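PDB 3DWA: subtilase cytotoxin, subunit B from Escherichia coli, which probably binds cell-surface glycans as the pentameric receptor-binding part of an AB5 toxin, so that the toxic A subunit can enter host cells. Local coordinates for residues C[24-32]-C[42-50]; C[73-81]-C[107-115]. One frame throughout, in Å; residues are numbered along the deposited sequence.

Interaction 1. Residues C[24-32]-C[42-50]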
loop_
_atom_site.group_PDB
_atom_site.type_symbol
_atom_site.label_atom_id
_atom_site.label_comp_id
_atom_site.label_asym_id
_atom_site.label_seq_id
_atom_site.Cartn_x
_atom_site.Cartn_y
_atom_site.Cartn_z
ATOM N N ILE C 24 -0.782 -0.297 -22.003
ATOM C CA ILE C 24 -0.617 0.002 -23.431
ATOM C C ILE C 24 0.806 0.505 -23.613
ATOM O O ILE C 24 1.277 1.328 -22.823
ATOM C CB ILE C 24 -1.617 1.098 -23.928
ATOM C CG1 ILE C 24 -1.392 1.387 -25.419
ATOM C CG2 ILE C 24 -1.438 2.410 -23.114
ATOM C CD1 ILE C 24 -2.520 2.218 -26.102
ATOM N N ASP C 25 1.489 0.027 -24.648
ATOM C CA ASP C 25 2.863 0.491 -24.942
ATOM C C ASP C 25 3.853 0.372 -23.753
ATOM O O ASP C 25 4.580 1.315 -23.399
ATOM C CB ASP C 25 2.820 1.911 -25.525
ATOM C CG ASP C 25 4.138 2.319 -26.201
ATOM O OD1 ASP C 25 4.721 1.474 -26.927
ATOM O OD2 ASP C 25 4.576 3.477 -26.012
ATOM N N ASN C 26 3.837 -0.800 -23.124
ATOM C CA ASN C 26 4.640 -1.077 -21.927
ATOM C C ASN C 26 4.325 -0.188 -20.704
ATOM O O ASN C 26 5.105 -0.150 -19.771
ATOM C CB ASN C 26 6.142 -0.977 -22.258
ATOM C CG ASN C 26 6.958 -1.961 -21.493
ATOM O OD1 ASN C 26 6.671 -3.163 -21.531
ATOM N ND2 ASN C 26 7.984 -1.486 -20.794
ATOM N N LYS C 27 3.189 0.508 -20.701
ATOM C CA LYS C 27 2.846 1.429 -19.619
ATOM C C LYS C 27 1.547 1.038 -18.912
ATOM O O LYS C 27 0.510 0.950 -19.572
ATOM C CB LYS C 27 2.678 2.851 -20.191
ATOM C CG LYS C 27 3.913 3.709 -20.057
ATOM C CD LYS C 27 4.557 4.057 -21.395
ATOM C CE LYS C 27 5.996 4.555 -21.170
ATOM N NZ LYS C 27 6.691 3.735 -20.086
ATOM N N PRO C 28 1.587 0.808 -17.574
ATOM C CA PRO C 28 0.326 0.572 -16.895
ATOM C C PRO C 28 -0.548 1.846 -16.947
ATOM O O PRO C 28 -0.015 2.949 -16.912
ATOM C CB PRO C 28 0.764 0.324 -15.444
ATOM C CG PRO C 28 2.070 1.020 -15.317
ATOM C CD PRO C 28 2.727 0.760 -16.627
ATOM N N TYR C 29 -1.872 1.681 -17.051
ATOM C CA TYR C 29 -2.808 2.828 -16.891
ATOM C C TYR C 29 -4.054 2.390 -16.116
ATOM O O TYR C 29 -4.283 1.192 -15.934
ATOM C CB TYR C 29 -3.251 3.431 -18.262
ATOM C CG TYR C 29 -4.193 2.520 -19.016
ATOM C CD1 TYR C 29 -5.594 2.567 -18.809
ATOM C CD2 TYR C 29 -3.699 1.638 -19.932
ATOM C CE1 TYR C 29 -6.445 1.698 -19.484
ATOM C CE2 TYR C 29 -4.518 0.780 -20.621
ATOM C CZ TYR C 29 -5.899 0.828 -20.402
ATOM O OH TYR C 29 -6.679 -0.052 -21.084
ATOM N N PHE C 30 -4.827 3.361 -15.631
ATOM C CA PHE C 30 -6.161 3.073 -15.102
ATOM C C PHE C 30 -7.085 4.195 -15.586
ATOM O O PHE C 30 -6.624 5.287 -15.939
ATOM C CB PHE C 30 -6.160 2.898 -13.543
ATOM C CG PHE C 30 -6.057 4.200 -12.778
ATOM C CD1 PHE C 30 -7.214 4.850 -12.329
ATOM C CD2 PHE C 30 -4.801 4.765 -12.487
ATOM C CE1 PHE C 30 -7.127 6.083 -11.660
ATOM C CE2 PHE C 30 -4.708 5.980 -11.829
ATOM C CZ PHE C 30 -5.877 6.635 -11.391
ATOM N N CYS C 31 -8.376 3.917 -15.624
ATOM C CA CYS C 31 -9.368 4.871 -16.056
ATOM C C CYS C 31 -10.491 4.754 -15.030
ATOM O O CYS C 31 -10.805 3.661 -14.578
ATOM C CB CYS C 31 -9.842 4.535 -17.502
ATOM S SG CYS C 31 -10.934 5.839 -18.256
ATOM N N ILE C 32 -11.052 5.881 -14.611
ATOM C CA ILE C 32 -12.239 5.857 -13.746
ATOM C C ILE C 32 -13.445 6.439 -14.477
ATOM O O ILE C 32 -13.285 7.227 -15.385
ATOM C CB ILE C 32 -12.008 6.655 -12.447
ATOM C CG1 ILE C 32 -11.531 8.067 -12.781
ATOM C CG2 ILE C 32 -10.997 5.929 -11.539
ATOM C CD1 ILE C 32 -11.333 8.945 -11.570
ATOM N N ILE C 42 -18.423 11.429 -16.344
ATOM C CA ILE C 42 -17.091 11.935 -16.691
ATOM C C ILE C 42 -16.127 10.726 -16.612
ATOM O O ILE C 42 -16.307 9.839 -15.767
ATOM C CB ILE C 42 -16.666 13.118 -15.719
ATOM C CG1 ILE C 42 -15.157 13.494 -15.797
ATOM C CG2 ILE C 42 -17.013 12.779 -14.251
ATOM C CD1 ILE C 42 -14.702 14.177 -17.112
ATOM N N SER C 43 -15.155 10.673 -17.516
ATOM C CA SER C 43 -14.142 9.635 -17.518
ATOM C C SER C 43 -12.813 10.367 -17.611
ATOM O O SER C 43 -12.724 11.435 -18.205
ATOM C CB SER C 43 -14.245 8.692 -18.728
ATOM O OG SER C 43 -15.500 8.023 -18.819
ATOM N N ALA C 44 -11.800 9.774 -17.010
ATOM C CA ALA C 44 -10.446 10.288 -17.058
ATOM C C ALA C 44 -9.493 9.128 -16.760
ATOM O O ALA C 44 -9.798 8.309 -15.893
ATOM C CB ALA C 44 -10.303 11.415 -16.007
ATOM N N CYS C 45 -8.364 9.048 -17.481
ATOM C CA CYS C 45 -7.333 8.038 -17.275
ATOM C C CYS C 45 -5.980 8.624 -16.815
ATOM O O CYS C 45 -5.621 9.721 -17.197
ATOM C CB CYS C 45 -7.054 7.242 -18.571
ATOM S SG CYS C 45 -8.536 6.651 -19.378
ATOM N N SER C 46 -5.224 7.856 -16.033
ATOM C CA SER C 46 -3.836 8.197 -15.735
ATOM C C SER C 46 -2.952 7.054 -16.272
ATOM O O SER C 46 -3.279 5.863 -16.119
ATOM C CB SER C 46 -3.650 8.400 -14.220
ATOM O OG SER C 46 -2.285 8.637 -13.865
HETATM N N MSE C 47 -1.851 7.425 -16.917
HETATM C CA MSE C 47 -0.885 6.480 -17.420
HETATM C C MSE C 47 0.474 6.728 -16.776
HETATM O O MSE C 47 0.902 7.880 -16.619
HETATM C CB MSE C 47 -0.753 6.606 -18.931
HETATM C CG MSE C 47 0.276 5.652 -19.556
HETATM SE SE MSE C 47 -0.044 5.761 -21.485
HETATM C CE MSE C 47 -2.040 5.787 -21.485
ATOM N N LYS C 48 1.135 5.642 -16.385
ATOM C CA LYS C 48 2.419 5.738 -15.694
ATOM C C LYS C 48 3.525 6.109 -16.689
ATOM O O LYS C 48 3.572 5.560 -17.778
ATOM C CB LYS C 48 2.736 4.408 -15.008
ATOM C CG LYS C 48 3.873 4.459 -14.015
ATOM C CD LYS C 48 4.098 3.067 -13.443
ATOM C CE LYS C 48 5.269 2.954 -12.478
ATOM N NZ LYS C 48 5.573 1.473 -12.234
ATOM N N ASN C 49 4.411 7.021 -16.292
ATOM C CA ASN C 49 5.495 7.523 -17.167
ATOM C C ASN C 49 5.045 8.092 -18.531
ATOM O O ASN C 49 5.833 8.158 -19.472
ATOM C CB ASN C 49 6.567 6.434 -17.423
ATOM C CG ASN C 49 7.109 5.802 -16.129
ATOM O OD1 ASN C 49 7.259 4.561 -16.040
ATOM N ND2 ASN C 49 7.396 6.638 -15.131
ATOM N N SER C 50 3.784 8.478 -18.653
ATOM C CA SER C 50 3.296 9.105 -19.886
ATOM C C SER C 50 4.038 10.433 -20.127
ATOM O O SER C 50 5.111 10.708 -19.521
ATOM C CB SER C 50 1.793 9.397 -19.756
ATOM O OG SER C 50 1.531 10.365 -18.738
#
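P28 to I32 pair with A44 to K48 as neighbouring antiparallel strands, their axes 4.7 Å apart at closest approach and 163° between their directions. F30 and S46 form a hydrogen-bonded pair, each backbone N reaching the other's O. I32 and A44 form the next one; its bond from A44 N to I32 O is weak at 3.4 Å. At the other end K48 N meets P28 O at 3.0 Å, with an N-H...O angle of 179°.

Between these rungs, C31 and C45 sit opposite each other as a non-hydrogen-bonded pair. This cysteine pair has been seen as a disulfide in this protein, but here C31 SG and C45 SG are 2.8 Å apart, so the covalent link is doubtful in this model. Y29 and M47 share that face. The selenomethionine M47 starts extended and bends at its last torsion (chi3 -41°), which lays CE against I24 CG2 at 3.8 Å, the two side chains crossing at about a right angle. Y29 lends only CB to this cluster; its ring leads away, and its OH bonds to W2 of a second subunit. On the opposite face, S46 CB comes obliquely to the F30 ring, 3.6 Å from CE2, while Y61 of helix 57-70 meets that ring edge-to-face. Beside the I24-K27 turn, the aliphatic part of K48 presses CD on P28 CG, a tight 3.4 Å.

Strands 27-35 and 41-47 thus make a beta hairpin, with the F30 and S46 face turned to helix 57-70, in the curled antiparallel sheet of the OB fold found in AB5 toxin B subunits.

Interaction 2. Residues C[73-81]-C[107-115]; sequences PVRIYYEPG and TECFGPDRK
A polar clamp fastens the loop of residues 107-115, which follows the last strand, across strand 73-79: Y77 and R75 reach out to the loop from the strand, and R114 reaches back. P112 O is gripped twice. Y77 OH donates to it over 2.6 Å, lying in the carbonyl plane with a C=O...O angle of 147°, while R75 NH1 adds a weak bond to the same oxygen at 3.3 Å. R114 CB rests at the edge of the Y77 ring, 3.6 Å from CD1.

R75 turns its guanidinium at chi3 (-69°), which lays one face against C109 CB, 3.5 Å from CZ. C109 is itself tied by a disulfide to C103, just beyond strand 96-102. At the guanidinium's edge a water takes a bond from R75 NH1 and donates to G111 O and D113 OD1, supplementing a long R75-D113 salt bridge of 3.7 Å between NH1 and OD1. R75 NE is hydrogen-bonded to S12 OG.

In the OB fold of this B subunit, strand 73-79 has 96-102 along one edge and 10-12 with the start of 14-24 along the other, and the loop passes over the face that carries R75 and Y77. H20 of a third subunit packs against both the Y77 ring and P112, bringing this corner into the pentamer interface.

Further along, R114 stretches out from CG to NE and hands NE to Y78 O at 3.0 Å, the donor standing 48° out of the carbonyl plane. R114 NH2 makes a salt bridge with E79 OE2, also 3.0 Å, at the guanidinium edge. E79 OE2 has a second cationic partner in R7, and E79 OE1 takes a bond from W53.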
loop_
_atom_site.group_PDB
_atom_site.type_symbol
_atom_site.label_atom_id
_atom_site.label_comp_id
_atom_site.label_asym_id
_atom_site.label_seq_id
_atom_site.Cartn_x
_atom_site.Cartn_y
_atom_site.Cartn_z
ATOM N N PRO C 73 -18.521 11.849 -2.555
ATOM C CA PRO C 73 -18.541 12.749 -3.694
ATOM C C PRO C 73 -17.207 13.531 -3.721
ATOM O O PRO C 73 -16.799 14.042 -2.694
ATOM C CB PRO C 73 -19.724 13.680 -3.374
ATOM C CG PRO C 73 -19.727 13.746 -1.829
ATOM C CD PRO C 73 -19.352 12.336 -1.428
ATOM N N VAL C 74 -16.558 13.589 -4.881
ATOM C CA VAL C 74 -15.196 14.128 -5.046
ATOM C C VAL C 74 -15.153 15.030 -6.306
ATOM O O VAL C 74 -16.082 15.012 -7.130
ATOM C CB VAL C 74 -14.102 12.999 -5.100
ATOM C CG1 VAL C 74 -14.167 12.160 -3.796
ATOM C CG2 VAL C 74 -14.296 12.087 -6.346
ATOM N N ARG C 75 -14.114 15.846 -6.407
ATOM C CA ARG C 75 -13.855 16.637 -7.597
ATOM C C ARG C 75 -12.825 15.881 -8.386
ATOM O O ARG C 75 -11.817 15.467 -7.814
ATOM C CB ARG C 75 -13.270 17.989 -7.211
ATOM C CG ARG C 75 -12.792 18.847 -8.396
ATOM C CD ARG C 75 -12.523 20.250 -7.947
ATOM N NE ARG C 75 -13.738 20.988 -7.583
ATOM C CZ ARG C 75 -13.727 22.196 -6.991
ATOM N NH1 ARG C 75 -12.569 22.795 -6.697
ATOM N NH2 ARG C 75 -14.866 22.811 -6.678
ATOM N N ILE C 76 -13.100 15.701 -9.677
ATOM C CA ILE C 76 -12.169 15.143 -10.640
ATOM C C ILE C 76 -11.609 16.299 -11.439
ATOM O O ILE C 76 -12.372 17.078 -12.014
ATOM C CB ILE C 76 -12.863 14.081 -11.585
ATOM C CG1 ILE C 76 -12.850 12.687 -10.929
ATOM C CG2 ILE C 76 -12.072 13.850 -12.848
ATOM C CD1 ILE C 76 -13.652 12.557 -9.709
ATOM N N TYR C 77 -10.279 16.412 -11.460
ATOM C CA TYR C 77 -9.556 17.368 -12.309
ATOM C C TYR C 77 -8.981 16.661 -13.500
ATOM O O TYR C 77 -8.298 15.643 -13.350
ATOM C CB TYR C 77 -8.377 17.943 -11.561
ATOM C CG TYR C 77 -8.688 18.782 -10.377
ATOM C CD1 TYR C 77 -8.802 20.169 -10.493
ATOM C CD2 TYR C 77 -8.830 18.207 -9.112
ATOM C CE1 TYR C 77 -9.058 20.958 -9.346
ATOM C CE2 TYR C 77 -9.078 18.975 -7.992
ATOM C CZ TYR C 77 -9.176 20.354 -8.117
ATOM O OH TYR C 77 -9.440 21.084 -6.991
ATOM N N TYR C 78 -9.234 17.195 -14.697
ATOM C CA TYR C 78 -8.880 16.492 -15.919
ATOM C C TYR C 78 -8.312 17.450 -16.983
ATOM O O TYR C 78 -8.527 18.651 -16.938
ATOM C CB TYR C 78 -10.103 15.699 -16.457
ATOM C CG TYR C 78 -11.187 16.605 -17.048
ATOM C CD1 TYR C 78 -11.218 16.874 -18.407
ATOM C CD2 TYR C 78 -12.132 17.222 -16.237
ATOM C CE1 TYR C 78 -12.177 17.728 -18.961
ATOM C CE2 TYR C 78 -13.110 18.082 -16.771
ATOM C CZ TYR C 78 -13.110 18.336 -18.133
ATOM O OH TYR C 78 -14.056 19.160 -18.689
ATOM N N GLU C 79 -7.590 16.892 -17.939
ATOM C CA GLU C 79 -7.163 17.642 -19.099
ATOM C C GLU C 79 -7.596 16.920 -20.373
ATOM O O GLU C 79 -7.155 15.812 -20.617
ATOM C CB GLU C 79 -5.670 17.848 -19.102
ATOM C CG GLU C 79 -5.223 18.396 -20.397
ATOM C CD GLU C 79 -4.015 19.229 -20.263
ATOM O OE1 GLU C 79 -2.897 18.678 -20.455
ATOM O OE2 GLU C 79 -4.200 20.426 -19.925
ATOM N N PRO C 80 -8.462 17.559 -21.188
ATOM C CA PRO C 80 -8.937 16.904 -22.440
ATOM C C PRO C 80 -7.831 16.725 -23.497
ATOM O O PRO C 80 -6.813 17.438 -23.466
ATOM C CB PRO C 80 -10.032 17.849 -22.975
ATOM C CG PRO C 80 -10.121 19.033 -22.006
ATOM C CD PRO C 80 -9.016 18.913 -20.967
ATOM N N GLY C 81 -8.020 15.781 -24.416
ATOM C CA GLY C 81 -7.133 15.641 -25.574
ATOM C C GLY C 81 -5.730 15.118 -25.309
ATOM O O GLY C 81 -4.876 15.149 -26.201
ATOM N N THR C 107 -20.978 20.895 -5.088
ATOM C CA THR C 107 -20.413 21.933 -5.905
ATOM C C THR C 107 -19.173 22.646 -5.262
ATOM O O THR C 107 -18.318 23.184 -5.984
ATOM C CB THR C 107 -21.567 22.909 -6.291
ATOM O OG1 THR C 107 -21.274 23.615 -7.503
ATOM C CG2 THR C 107 -21.886 23.802 -5.207
ATOM N N GLU C 108 -19.079 22.594 -3.934
ATOM C CA GLU C 108 -17.968 23.152 -3.169
ATOM C C GLU C 108 -16.994 22.050 -2.740
ATOM O O GLU C 108 -17.362 21.142 -1.984
ATOM C CB GLU C 108 -18.476 23.890 -1.927
ATOM C CG GLU C 108 -19.115 25.279 -2.215
ATOM C CD GLU C 108 -18.210 26.201 -3.048
ATOM O OE1 GLU C 108 -17.006 26.339 -2.697
ATOM O OE2 GLU C 108 -18.709 26.779 -4.051
ATOM N N CYS C 109 -15.757 22.146 -3.233
ATOM C CA CYS C 109 -14.729 21.139 -2.996
ATOM C C CYS C 109 -13.426 21.791 -2.555
ATOM O O CYS C 109 -13.247 22.994 -2.735
ATOM C CB CYS C 109 -14.553 20.228 -4.229
ATOM S SG CYS C 109 -16.184 19.524 -4.782
ATOM N N PHE C 110 -12.526 20.989 -1.991
ATOM C CA PHE C 110 -11.249 21.475 -1.483
ATOM C C PHE C 110 -10.181 21.613 -2.587
ATOM O O PHE C 110 -10.035 20.761 -3.420
ATOM C CB PHE C 110 -10.783 20.520 -0.358
ATOM C CG PHE C 110 -9.499 20.937 0.324
ATOM C CD1 PHE C 110 -9.392 22.178 0.946
ATOM C CD2 PHE C 110 -8.406 20.059 0.378
ATOM C CE1 PHE C 110 -8.203 22.554 1.575
ATOM C CE2 PHE C 110 -7.208 20.428 1.003
ATOM C CZ PHE C 110 -7.115 21.683 1.614
ATOM N N GLY C 111 -9.401 22.664 -2.604
ATOM C CA GLY C 111 -8.404 22.719 -3.653
ATOM C C GLY C 111 -8.639 23.861 -4.626
ATOM O O GLY C 111 -9.584 24.625 -4.440
ATOM N N PRO C 112 -7.798 23.949 -5.674
ATOM C CA PRO C 112 -7.948 24.989 -6.672
ATOM C C PRO C 112 -9.125 24.701 -7.631
ATOM O O PRO C 112 -9.559 23.562 -7.771
ATOM C CB PRO C 112 -6.629 24.924 -7.448
ATOM C CG PRO C 112 -6.248 23.433 -7.372
ATOM C CD PRO C 112 -6.684 23.026 -5.988
ATOM N N ASP C 113 -9.596 25.756 -8.285
ATOM C CA ASP C 113 -10.484 25.689 -9.438
ATOM C C ASP C 113 -9.717 25.534 -10.731
ATOM O O ASP C 113 -9.108 26.534 -11.214
ATOM C CB ASP C 113 -11.268 27.007 -9.587
ATOM C CG ASP C 113 -12.229 27.260 -8.462
ATOM O OD1 ASP C 113 -12.733 26.311 -7.834
ATOM O OD2 ASP C 113 -12.500 28.452 -8.219
ATOM N N ARG C 114 -9.853 24.381 -11.379
ATOM C CA ARG C 114 -9.362 24.227 -12.743
ATOM C C ARG C 114 -10.499 24.608 -13.710
ATOM O O ARG C 114 -11.336 23.777 -14.064
ATOM C CB ARG C 114 -8.830 22.808 -12.987
ATOM C CG ARG C 114 -8.198 22.559 -14.343
ATOM C CD ARG C 114 -7.647 21.126 -14.469
ATOM N NE ARG C 114 -6.967 20.920 -15.756
ATOM C CZ ARG C 114 -5.712 21.296 -16.009
ATOM N NH1 ARG C 114 -4.984 21.867 -15.068
ATOM N NH2 ARG C 114 -5.180 21.095 -17.205
ATOM N N LYS C 115 -10.516 25.879 -14.123
ATOM C CA LYS C 115 -11.563 26.422 -14.984
ATOM C C LYS C 115 -11.000 27.551 -15.864
ATOM O O LYS C 115 -10.231 28.392 -15.379
ATOM C CB LYS C 115 -12.719 26.968 -14.125
ATOM C CG LYS C 115 -14.039 27.082 -14.882
ATOM C CD LYS C 115 -15.034 28.059 -14.256
ATOM C CE LYS C 115 -15.674 27.495 -12.978
ATOM N NZ LYS C 115 -16.146 26.052 -13.071
HETATM O O HOH W 1 -12.151 25.486 -5.307
HETATM O O HOH W 2 -14.813 25.659 -6.679
#

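Overall arrangement
Interactions 1 and 2 involve different strands of one antiparallel sheet and lie on opposite sides of the chain's centre, their own centres about 18 Å apart. Interaction 1 is the more buried: main-chain bonds zip two strands together and largely apolar side chains line both faces. Interaction 2 is partly buried and relies on arginine, tyrosine and carboxylate groups, with water, to hold an irregular loop against a strand. They meet in the apolar interior, where I32 and I42 pack on I76, and I42 also touches Y78. Each also reaches a different neighbouring subunit, interaction 1 through Y29, interaction 2 through Y77 and P112.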